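Local coordinates for protein Alpha/beta hydrolase (Enterobacter asburiae, PDB 6KMO) that probably hydrolyses ester bonds of lipid-like or other acyl substrates, as a lipase or esterase of the alpha/beta-hydrolase fold, at residues Met103-Gly108 with Leu174-Asn179; Asn151-Ala156 with Ala187-Gln192; Tyr203-Trp208 with Glu268-Thr273. The protein carries 2 engineered substitutions. One frame throughout, in Å; residues are numbered along the deposited sequence.

Contact 1 (Met103-Gly108 with Leu174-Asn179); sequences MFFHGG and LGLVGN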
loop_
_atom_site.group_PDB
_atom_site.type_symbol
_atom_site.label_atom_id
_atom_site.label_comp_id
_atom_site.label_asym_id
_atom_site.label_seq_id
_atom_site.Cartn_x
_atom_site.Cartn_y
_atom_site.Cartn_z
ATOM N N MET A 103 11.088 -17.605 0.189
ATOM C CA MET A 103 12.118 -17.583 -0.840
ATOM C C MET A 103 12.240 -16.152 -1.340
ATOM O O MET A 103 11.252 -15.407 -1.383
ATOM C CB MET A 103 11.741 -18.510 -1.994
ATOM C CG MET A 103 11.326 -19.920 -1.560
ATOM S SD MET A 103 12.551 -20.892 -0.526
ATOM C CE MET A 103 13.946 -20.913 -1.709
ATOM N N PHE A 104 13.462 -15.759 -1.697
ATOM C CA PHE A 104 13.710 -14.428 -2.228
ATOM C C PHE A 104 14.393 -14.530 -3.582
ATOM O O PHE A 104 15.514 -15.049 -3.679
ATOM C CB PHE A 104 14.510 -13.513 -1.299
ATOM C CG PHE A 104 14.572 -12.113 -1.839
ATOM C CD1 PHE A 104 13.556 -11.213 -1.585
ATOM C CD2 PHE A 104 15.577 -11.749 -2.719
ATOM C CE1 PHE A 104 13.562 -9.957 -2.155
ATOM C CE2 PHE A 104 15.587 -10.513 -3.302
ATOM C CZ PHE A 104 14.579 -9.604 -3.019
ATOM N N PHE A 105 13.716 -14.018 -4.619
ATOM C CA PHE A 105 14.171 -14.035 -6.000
ATOM C C PHE A 105 14.542 -12.607 -6.378
ATOM O O PHE A 105 13.678 -11.730 -6.450
ATOM C CB PHE A 105 13.068 -14.611 -6.890
ATOM C CG PHE A 105 12.571 -15.959 -6.441
ATOM C CD1 PHE A 105 13.455 -16.956 -6.051
ATOM C CD2 PHE A 105 11.227 -16.235 -6.423
ATOM C CE1 PHE A 105 12.994 -18.194 -5.635
ATOM C CE2 PHE A 105 10.763 -17.474 -6.013
ATOM C CZ PHE A 105 11.663 -18.458 -5.607
ATOM N N HIS A 106 15.826 -12.374 -6.619
ATOM C CA HIS A 106 16.310 -11.035 -6.897
ATOM C C HIS A 106 15.967 -10.594 -8.316
ATOM O O HIS A 106 15.736 -11.401 -9.215
ATOM C CB HIS A 106 17.810 -10.932 -6.632
ATOM C CG HIS A 106 18.692 -11.557 -7.672
ATOM N ND1 HIS A 106 19.011 -10.908 -8.845
ATOM C CD2 HIS A 106 19.386 -12.718 -7.685
ATOM C CE1 HIS A 106 19.843 -11.653 -9.545
ATOM N NE2 HIS A 106 20.084 -12.759 -8.868
ATOM N N GLY A 107 15.955 -9.276 -8.505
ATOM C CA GLY A 107 15.780 -8.668 -9.802
ATOM C C GLY A 107 17.091 -8.261 -10.442
ATOM O O GLY A 107 18.183 -8.573 -9.970
ATOM N N GLY A 108 16.964 -7.533 -11.547
ATOM C CA GLY A 108 18.106 -7.199 -12.370
ATOM C C GLY A 108 18.009 -7.606 -13.822
ATOM O O GLY A 108 19.038 -7.658 -14.518
ATOM N N LEU A 174 5.644 -21.188 3.997
ATOM C CA LEU A 174 6.621 -20.758 2.998
ATOM C C LEU A 174 6.000 -19.761 2.032
ATOM O O LEU A 174 4.994 -20.050 1.369
ATOM C CB LEU A 174 7.141 -21.964 2.217
ATOM C CG LEU A 174 8.306 -21.715 1.269
ATOM C CD1 LEU A 174 9.498 -21.131 1.993
ATOM C CD2 LEU A 174 8.696 -23.037 0.608
ATOM N N GLY A 175 6.619 -18.594 1.926
ATOM C CA GLY A 175 6.221 -17.584 0.971
ATOM C C GLY A 175 7.207 -17.483 -0.186
ATOM O O GLY A 175 8.282 -18.071 -0.177
ATOM N N LEU A 176 6.819 -16.685 -1.182
ATOM C CA LEU A 176 7.649 -16.391 -2.341
ATOM C C LEU A 176 7.666 -14.888 -2.527
ATOM O O LEU A 176 6.602 -14.276 -2.650
ATOM C CB LEU A 176 7.078 -17.052 -3.600
ATOM C CG LEU A 176 6.906 -18.568 -3.601
ATOM C CD1 LEU A 176 6.249 -19.035 -4.891
ATOM C CD2 LEU A 176 8.226 -19.288 -3.403
ATOM N N VAL A 177 8.857 -14.297 -2.562
ATOM C CA VAL A 177 9.015 -12.845 -2.651
ATOM C C VAL A 177 10.080 -12.524 -3.683
ATOM O O VAL A 177 11.119 -13.188 -3.759
ATOM C CB VAL A 177 9.427 -12.252 -1.289
ATOM C CG1 VAL A 177 9.627 -10.745 -1.385
ATOM C CG2 VAL A 177 8.388 -12.583 -0.202
ATOM N N GLY A 178 9.853 -11.484 -4.478
ATOM C CA GLY A 178 10.877 -11.053 -5.415
ATOM C C GLY A 178 10.515 -9.733 -6.055
ATOM O O GLY A 178 9.340 -9.383 -6.176
ATOM N N ASN A 179 11.557 -9.030 -6.503
ATOM C CA ASN A 179 11.406 -7.729 -7.163
ATOM C C ASN A 179 11.723 -7.838 -8.648
ATOM O O ASN A 179 12.711 -8.469 -9.034
ATOM C CB ASN A 179 12.323 -6.658 -6.547
ATOM C CG ASN A 179 13.797 -7.031 -6.573
ATOM O OD1 ASN A 179 14.197 -8.072 -6.042
ATOM N ND2 ASN A 179 14.623 -6.169 -7.157
#
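The parallel pairing of M103, F104 and F105 with L176, V177 and G178 joins two central strands of the alpha/beta-hydrolase sheet, one leading into an HGGG sequence, the other into the GxSxG pattern of a probable nucleophile elbow. In relatives of the hormone-sensitive-lipase family the HGGG loop helps form the oxyanion hole, and the same role is likely here. M103 N donates to G175 O (2.9 Å) and F105 N to V177 O (2.9 Å), while M103 O accepts from V177 N; N179 N reaches F105 O only weakly, as the strands end.

M103, F105 and L176 lie on the sheet face covered by helices 148-163 and 181-195. There L176 CD2 sits 3.7 Å from M103 CG and also touches F105 CE2, its leucine tip bridging two residues of the other strand. The chain of M103, bent at chi2 and chi3, leads away from the partner strand, and its SD only borders L174 CD1. On the face under helix 115-129, F104 CD1 lies 4.0 Å from V177 CG1, the two side chains crossing at an angle. With CG anti to the backbone N (chi1 -173°), the F104 ring extends so that CZ comes 3.4 Å from N179 OD1, ring and amide planes only 25° apart.

The N179 amide is oriented chiefly from outside, ND2 donating to H118 NE2 and D308 OD1, so that OD1 is left facing G107 N in a weak bond. Beyond it, H106 stacks on the Y138 ring, and H106 ND1 donates to G107 O at 2.7 Å, with the acceptor in the imidazole plane.

Contact 2 (Asn151-Ala156 with Ala187-Gln192); sequences NQAYEA and ASVALQ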
loop_
_atom_site.group_PDB
_atom_site.type_symbol
_atom_site.label_atom_id
_atom_site.label_comp_id
_atom_site.label_asym_id
_atom_site.label_seq_id
_atom_site.Cartn_x
_atom_site.Cartn_y
_atom_site.Cartn_z
ATOM N N ASN A 151 13.898 -22.943 -12.994
ATOM C CA ASN A 151 14.000 -24.307 -12.504
ATOM C C ASN A 151 14.790 -24.349 -11.203
ATOM O O ASN A 151 14.386 -25.022 -10.244
ATOM C CB ASN A 151 14.663 -25.200 -13.533
ATOM C CG ASN A 151 14.882 -26.580 -12.989
ATOM O OD1 ASN A 151 13.923 -27.277 -12.729
ATOM N ND2 ASN A 151 16.105 -26.940 -12.737
ATOM N N GLN A 152 15.927 -23.644 -11.158
ATOM C CA GLN A 152 16.695 -23.551 -9.922
ATOM C C GLN A 152 15.845 -22.995 -8.797
ATOM O O GLN A 152 15.878 -23.512 -7.676
ATOM C CB GLN A 152 17.930 -22.671 -10.119
ATOM C CG GLN A 152 18.979 -23.285 -11.019
ATOM C CD GLN A 152 20.016 -22.298 -11.469
ATOM O OE1 GLN A 152 19.746 -21.118 -11.634
ATOM N NE2 GLN A 152 21.216 -22.787 -11.710
ATOM N N ALA A 153 15.072 -21.948 -9.082
ATOM C CA ALA A 153 14.225 -21.344 -8.064
ATOM C C ALA A 153 13.195 -22.340 -7.542
ATOM O O ALA A 153 12.967 -22.422 -6.325
ATOM C CB ALA A 153 13.526 -20.129 -8.665
ATOM N N TYR A 154 12.566 -23.095 -8.444
ATOM C CA TYR A 154 11.579 -24.085 -8.017
ATOM C C TYR A 154 12.228 -25.199 -7.193
ATOM O O TYR A 154 11.707 -25.593 -6.142
ATOM C CB TYR A 154 10.797 -24.666 -9.209
ATOM C CG TYR A 154 9.872 -25.768 -8.761
ATOM C CD1 TYR A 154 8.695 -25.486 -8.114
ATOM C CD2 TYR A 154 10.235 -27.091 -8.900
ATOM C CE1 TYR A 154 7.856 -26.482 -7.650
ATOM C CE2 TYR A 154 9.415 -28.097 -8.436
ATOM C CZ TYR A 154 8.231 -27.785 -7.822
ATOM O OH TYR A 154 7.424 -28.805 -7.373
ATOM N N GLU A 155 13.361 -25.723 -7.661
ATOM C CA GLU A 155 14.032 -26.784 -6.921
ATOM C C GLU A 155 14.446 -26.313 -5.533
ATOM O O GLU A 155 14.328 -27.059 -4.552
ATOM C CB GLU A 155 15.231 -27.297 -7.719
ATOM C CG GLU A 155 14.867 -28.096 -8.974
ATOM C CD GLU A 155 14.262 -29.456 -8.680
ATOM O OE1 GLU A 155 14.398 -29.960 -7.551
ATOM O OE2 GLU A 155 13.651 -30.038 -9.604
ATOM N N ALA A 156 14.930 -25.083 -5.417
ATOM C CA ALA A 156 15.305 -24.560 -4.097
ATOM C C ALA A 156 14.083 -24.394 -3.192
ATOM O O ALA A 156 14.154 -24.640 -1.981
ATOM C CB ALA A 156 16.039 -23.231 -4.254
ATOM N N ALA A 187 5.920 -15.723 -9.681
ATOM C CA ALA A 187 4.824 -16.310 -10.445
ATOM C C ALA A 187 5.244 -17.612 -11.120
ATOM O O ALA A 187 4.476 -18.585 -11.140
ATOM C CB ALA A 187 4.315 -15.300 -11.483
ATOM N N SER A 188 6.462 -17.657 -11.659
ATOM C CA SER A 188 6.929 -18.845 -12.362
ATOM C C SER A 188 7.030 -20.032 -11.420
ATOM O O SER A 188 6.675 -21.165 -11.781
ATOM C CB SER A 188 8.283 -18.528 -12.979
ATOM O OG SER A 188 8.654 -19.515 -13.904
ATOM N N VAL A 189 7.535 -19.806 -10.210
ATOM C CA VAL A 189 7.651 -20.880 -9.227
ATOM C C VAL A 189 6.274 -21.309 -8.752
ATOM O O VAL A 189 6.001 -22.503 -8.608
ATOM C CB VAL A 189 8.562 -20.441 -8.070
ATOM C CG1 VAL A 189 8.482 -21.421 -6.888
ATOM C CG2 VAL A 189 9.993 -20.332 -8.553
ATOM N N ALA A 190 5.378 -20.353 -8.516
ATOM C CA ALA A 190 4.025 -20.703 -8.103
ATOM C C ALA A 190 3.313 -21.541 -9.167
ATOM O O ALA A 190 2.594 -22.495 -8.837
ATOM C CB ALA A 190 3.223 -19.447 -7.763
ATOM N N LEU A 191 3.499 -21.211 -10.443
ATOM C CA LEU A 191 2.838 -21.960 -11.514
ATOM C C LEU A 191 3.458 -23.343 -11.685
ATOM O O LEU A 191 2.746 -24.316 -11.962
ATOM C CB LEU A 191 2.874 -21.164 -12.811
ATOM C CG LEU A 191 1.978 -19.920 -12.853
ATOM C CD1 LEU A 191 2.354 -19.005 -13.994
ATOM C CD2 LEU A 191 0.507 -20.307 -12.907
ATOM N N GLN A 192 4.771 -23.473 -11.496
ATOM C CA GLN A 192 5.365 -24.807 -11.479
ATOM C C GLN A 192 4.817 -25.615 -10.309
ATOM O O GLN A 192 4.459 -26.788 -10.467
ATOM C CB GLN A 192 6.884 -24.705 -11.360
ATOM C CG GLN A 192 7.591 -24.252 -12.618
ATOM C CD GLN A 192 9.065 -24.063 -12.375
ATOM O OE1 GLN A 192 9.823 -25.025 -12.344
ATOM N NE2 GLN A 192 9.476 -22.826 -12.158
#
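Helices 151-156 and 187-192 pass each other at -61° with axes 9.2 Å apart, and come together at Y154 and V189, whose CA atoms are 5.2 Å apart. V189 fills this crossing: its CG2 presses on A153 CB at 3.5 Å and also reaches Y154 N, while CG1 borders the Y154 ring more loosely at CD1. A153 is small enough to let the valine branch approach its helix closely.

Both helices pack on the same face of the alpha/beta-hydrolase sheet, and 181-195 is the helix that follows the probable nucleophile elbow. Below them F105, on central strand 99-105, touches both A153 and V189, so the crossing lies directly on the sheet.

Farther from the sheet, Q192 lies obliquely across Y154, its amide plane turned 38° from the phenol ring. Its OE1 approaches Y154 CB to 3.3 Å, and its CB lies 3.8 Å from Y154 CD1. NE2 is held by I150 O and, weakly, by S188 O one turn back in its own helix; OE1 is buried without a polar partner. A chi1 of 175° sets Y154 CG beside its own carbonyl carbon and carries the ring past Q192 to an edge-to-face meeting with F196 and a hydrogen bond from OH to G198 O. At the outer side, L4 of the second subunit packs on N151 and E155, and its L8 on Q192.

Contact 3 (Tyr203-Trp208 with Glu268-Thr273); sequences YNVMLW and ETLIQT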
loop_
_atom_site.group_PDB
_atom_site.type_symbol
_atom_site.label_atom_id
_atom_site.label_comp_id
_atom_site.label_asym_id
_atom_site.label_seq_id
_atom_site.Cartn_x
_atom_site.Cartn_y
_atom_site.Cartn_z
ATOM N N TYR A 203 1.963 -17.417 0.595
ATOM C CA TYR A 203 1.781 -16.043 0.145
ATOM C C TYR A 203 2.862 -15.699 -0.857
ATOM O O TYR A 203 4.013 -16.110 -0.697
ATOM C CB TYR A 203 1.879 -15.068 1.323
ATOM C CG TYR A 203 1.169 -13.745 1.150
ATOM C CD1 TYR A 203 -0.191 -13.711 0.934
ATOM C CD2 TYR A 203 1.850 -12.535 1.271
ATOM C CE1 TYR A 203 -0.863 -12.500 0.799
ATOM C CE2 TYR A 203 1.191 -11.328 1.140
ATOM C CZ TYR A 203 -0.162 -11.313 0.899
ATOM O OH TYR A 203 -0.824 -10.102 0.809
ATOM N N ASN A 204 2.491 -14.927 -1.867
ATOM C CA ASN A 204 3.414 -14.356 -2.837
ATOM C C ASN A 204 3.457 -12.845 -2.648
ATOM O O ASN A 204 2.412 -12.205 -2.500
ATOM C CB ASN A 204 2.905 -14.576 -4.257
ATOM C CG ASN A 204 2.910 -16.003 -4.683
ATOM O OD1 ASN A 204 3.713 -16.810 -4.216
ATOM N ND2 ASN A 204 2.037 -16.329 -5.618
ATOM N N VAL A 205 4.647 -12.270 -2.723
ATOM C CA VAL A 205 4.816 -10.824 -2.802
ATOM C C VAL A 205 5.605 -10.529 -4.066
ATOM O O VAL A 205 6.794 -10.856 -4.166
ATOM C CB VAL A 205 5.502 -10.221 -1.573
ATOM C CG1 VAL A 205 5.583 -8.716 -1.758
ATOM C CG2 VAL A 205 4.757 -10.561 -0.292
ATOM N N MET A 206 4.942 -9.927 -5.041
ATOM C CA MET A 206 5.537 -9.557 -6.321
ATOM C C MET A 206 5.771 -8.056 -6.287
ATOM O O MET A 206 4.820 -7.267 -6.368
ATOM C CB MET A 206 4.617 -9.965 -7.478
ATOM C CG MET A 206 4.380 -11.464 -7.598
ATOM S SD MET A 206 3.075 -12.036 -8.829
ATOM C CE MET A 206 3.846 -11.502 -10.387
ATOM N N LEU A 207 7.031 -7.662 -6.147
ATOM C CA LEU A 207 7.409 -6.252 -6.004
ATOM C C LEU A 207 7.759 -5.729 -7.389
ATOM O O LEU A 207 8.729 -6.181 -8.008
ATOM C CB LEU A 207 8.590 -6.100 -5.051
ATOM C CG LEU A 207 8.334 -6.580 -3.616
ATOM C CD1 LEU A 207 9.639 -6.569 -2.844
ATOM C CD2 LEU A 207 7.297 -5.740 -2.931
ATOM N N TRP A 208 6.947 -4.791 -7.875
ATOM C CA TRP A 208 7.088 -4.153 -9.183
ATOM C C TRP A 208 7.525 -5.174 -10.249
ATOM O O TRP A 208 8.594 -5.030 -10.870
ATOM C CB TRP A 208 7.990 -2.918 -9.134
ATOM C CG TRP A 208 9.218 -3.058 -8.302
ATOM C CD1 TRP A 208 10.455 -3.386 -8.764
ATOM C CD2 TRP A 208 9.346 -2.906 -6.876
ATOM N NE1 TRP A 208 11.344 -3.480 -7.720
ATOM C CE2 TRP A 208 10.689 -3.171 -6.556
ATOM C CE3 TRP A 208 8.462 -2.590 -5.840
ATOM C CZ2 TRP A 208 11.163 -3.133 -5.249
ATOM C CZ3 TRP A 208 8.951 -2.556 -4.535
ATOM C CH2 TRP A 208 10.281 -2.821 -4.264
ATOM N N GLU A 268 -2.325 -16.883 -2.583
ATOM C CA GLU A 268 -2.667 -15.522 -2.193
ATOM C C GLU A 268 -1.476 -14.618 -2.462
ATOM O O GLU A 268 -0.327 -14.991 -2.203
ATOM C CB GLU A 268 -3.066 -15.467 -0.723
ATOM C CG GLU A 268 -4.272 -16.348 -0.411
ATOM C CD GLU A 268 -5.070 -15.920 0.804
ATOM O OE1 GLU A 268 -5.013 -14.752 1.228
ATOM O OE2 GLU A 268 -5.791 -16.792 1.344
ATOM N N THR A 269 -1.748 -13.407 -2.956
ATOM C CA THR A 269 -0.709 -12.574 -3.541
ATOM C C THR A 269 -0.876 -11.108 -3.182
ATOM O O THR A 269 -1.996 -10.587 -3.124
ATOM C CB THR A 269 -0.735 -12.740 -5.070
ATOM O OG1 THR A 269 -0.361 -14.076 -5.420
ATOM C CG2 THR A 269 0.214 -11.811 -5.779
ATOM N N LEU A 270 0.261 -10.447 -2.961
ATOM C CA LEU A 270 0.375 -8.997 -2.890
ATOM C C LEU A 270 1.240 -8.565 -4.063
ATOM O O LEU A 270 2.338 -9.106 -4.251
ATOM C CB LEU A 270 1.038 -8.558 -1.589
ATOM C CG LEU A 270 1.422 -7.074 -1.515
ATOM C CD1 LEU A 270 0.202 -6.167 -1.562
ATOM C CD2 LEU A 270 2.197 -6.800 -0.248
ATOM N N ILE A 271 0.768 -7.590 -4.845
ATOM C CA ILE A 271 1.569 -6.963 -5.893
ATOM C C ILE A 271 1.738 -5.500 -5.530
ATOM O O ILE A 271 0.750 -4.809 -5.275
ATOM C CB ILE A 271 0.892 -7.084 -7.270
ATOM C CG1 ILE A 271 0.776 -8.532 -7.697
ATOM C CG2 ILE A 271 1.664 -6.278 -8.309
ATOM C CD1 ILE A 271 -0.155 -8.785 -8.879
ATOM N N GLN A 272 2.982 -5.024 -5.494
ATOM C CA GLN A 272 3.245 -3.587 -5.420
ATOM C C GLN A 272 3.673 -3.104 -6.795
ATOM O O GLN A 272 4.479 -3.756 -7.463
ATOM C CB GLN A 272 4.356 -3.240 -4.428
ATOM C CG GLN A 272 4.073 -3.657 -2.994
ATOM C CD GLN A 272 4.960 -2.963 -1.977
ATOM O OE1 GLN A 272 5.963 -2.324 -2.324
ATOM N NE2 GLN A 272 4.606 -3.106 -0.700
ATOM N N THR A 273 3.145 -1.960 -7.217
ATOM C CA THR A 273 3.623 -1.321 -8.434
ATOM C C THR A 273 4.092 0.097 -8.129
ATOM O O THR A 273 3.695 0.716 -7.139
ATOM C CB THR A 273 2.555 -1.310 -9.530
ATOM O OG1 THR A 273 1.452 -0.546 -9.049
ATOM C CG2 THR A 273 2.144 -2.722 -9.933
HETATM O O HOH W 1 -3.204 -10.198 -0.607
#
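W208 N to Q272 O (2.7 Å), N204 N to E268 O, L270 N to N204 O and M206 N to L270 O (each 2.8 Å), with Q272 N to M206 O, bind two parallel strands of the alpha/beta-hydrolase sheet. One side-chain bond joins them, N204 ND2 to T269 OG1 at 3.3 Å, with OG1 tilted 22° from the amide plane; T269 OG1 also binds P267 O. A water bridges Y203 OH and T269 O, donating to the carbonyl.

N204, M206, T269 and I271 share one face, where M206 CB lies against I271 CG1. V205, L207, L270 and Q272 occupy the other. There a chi1 of -155° turns the ring of Y203 across the neighbouring strand until OH is 3.4 Å from L270 CB; H335 stacks on this ring, and V323 of the second subunit packs on Y203.

At the C-terminal end, W208 NE1 donates to D308 OD1 and the indole touches S180 of the probable nucleophile elbow. Q272 OE1, hydrogen-bonded to Y309 OH, lies at the edge of the indole, near its plane and 3.7 Å from W208 CZ3, and is equally close to L207 CD2.

How the contacts relate
All three contacts are buried, but contacts 1 and 3 lie within the central sheet, their centres about 6 and 8 Å from the centre of the chain, whereas the centre of contact 2 lies about 15 Å from it, in the helical layer. Contacts 1 and 3 rest on backbone hydrogen bonds; contact 2 has none across it and relies on side-chain packing. Strands 174-179 and 203-207 are sheet neighbours, linked by V205 N to L176 O (2.8 Å), making the two strand pairs continuous. Contact 2 packs on contact 1, V189 against L176 and A156 against M103, and meets contact 3 through A187 on M206. The second subunit reaches contacts 2 and 3 but not contact 1.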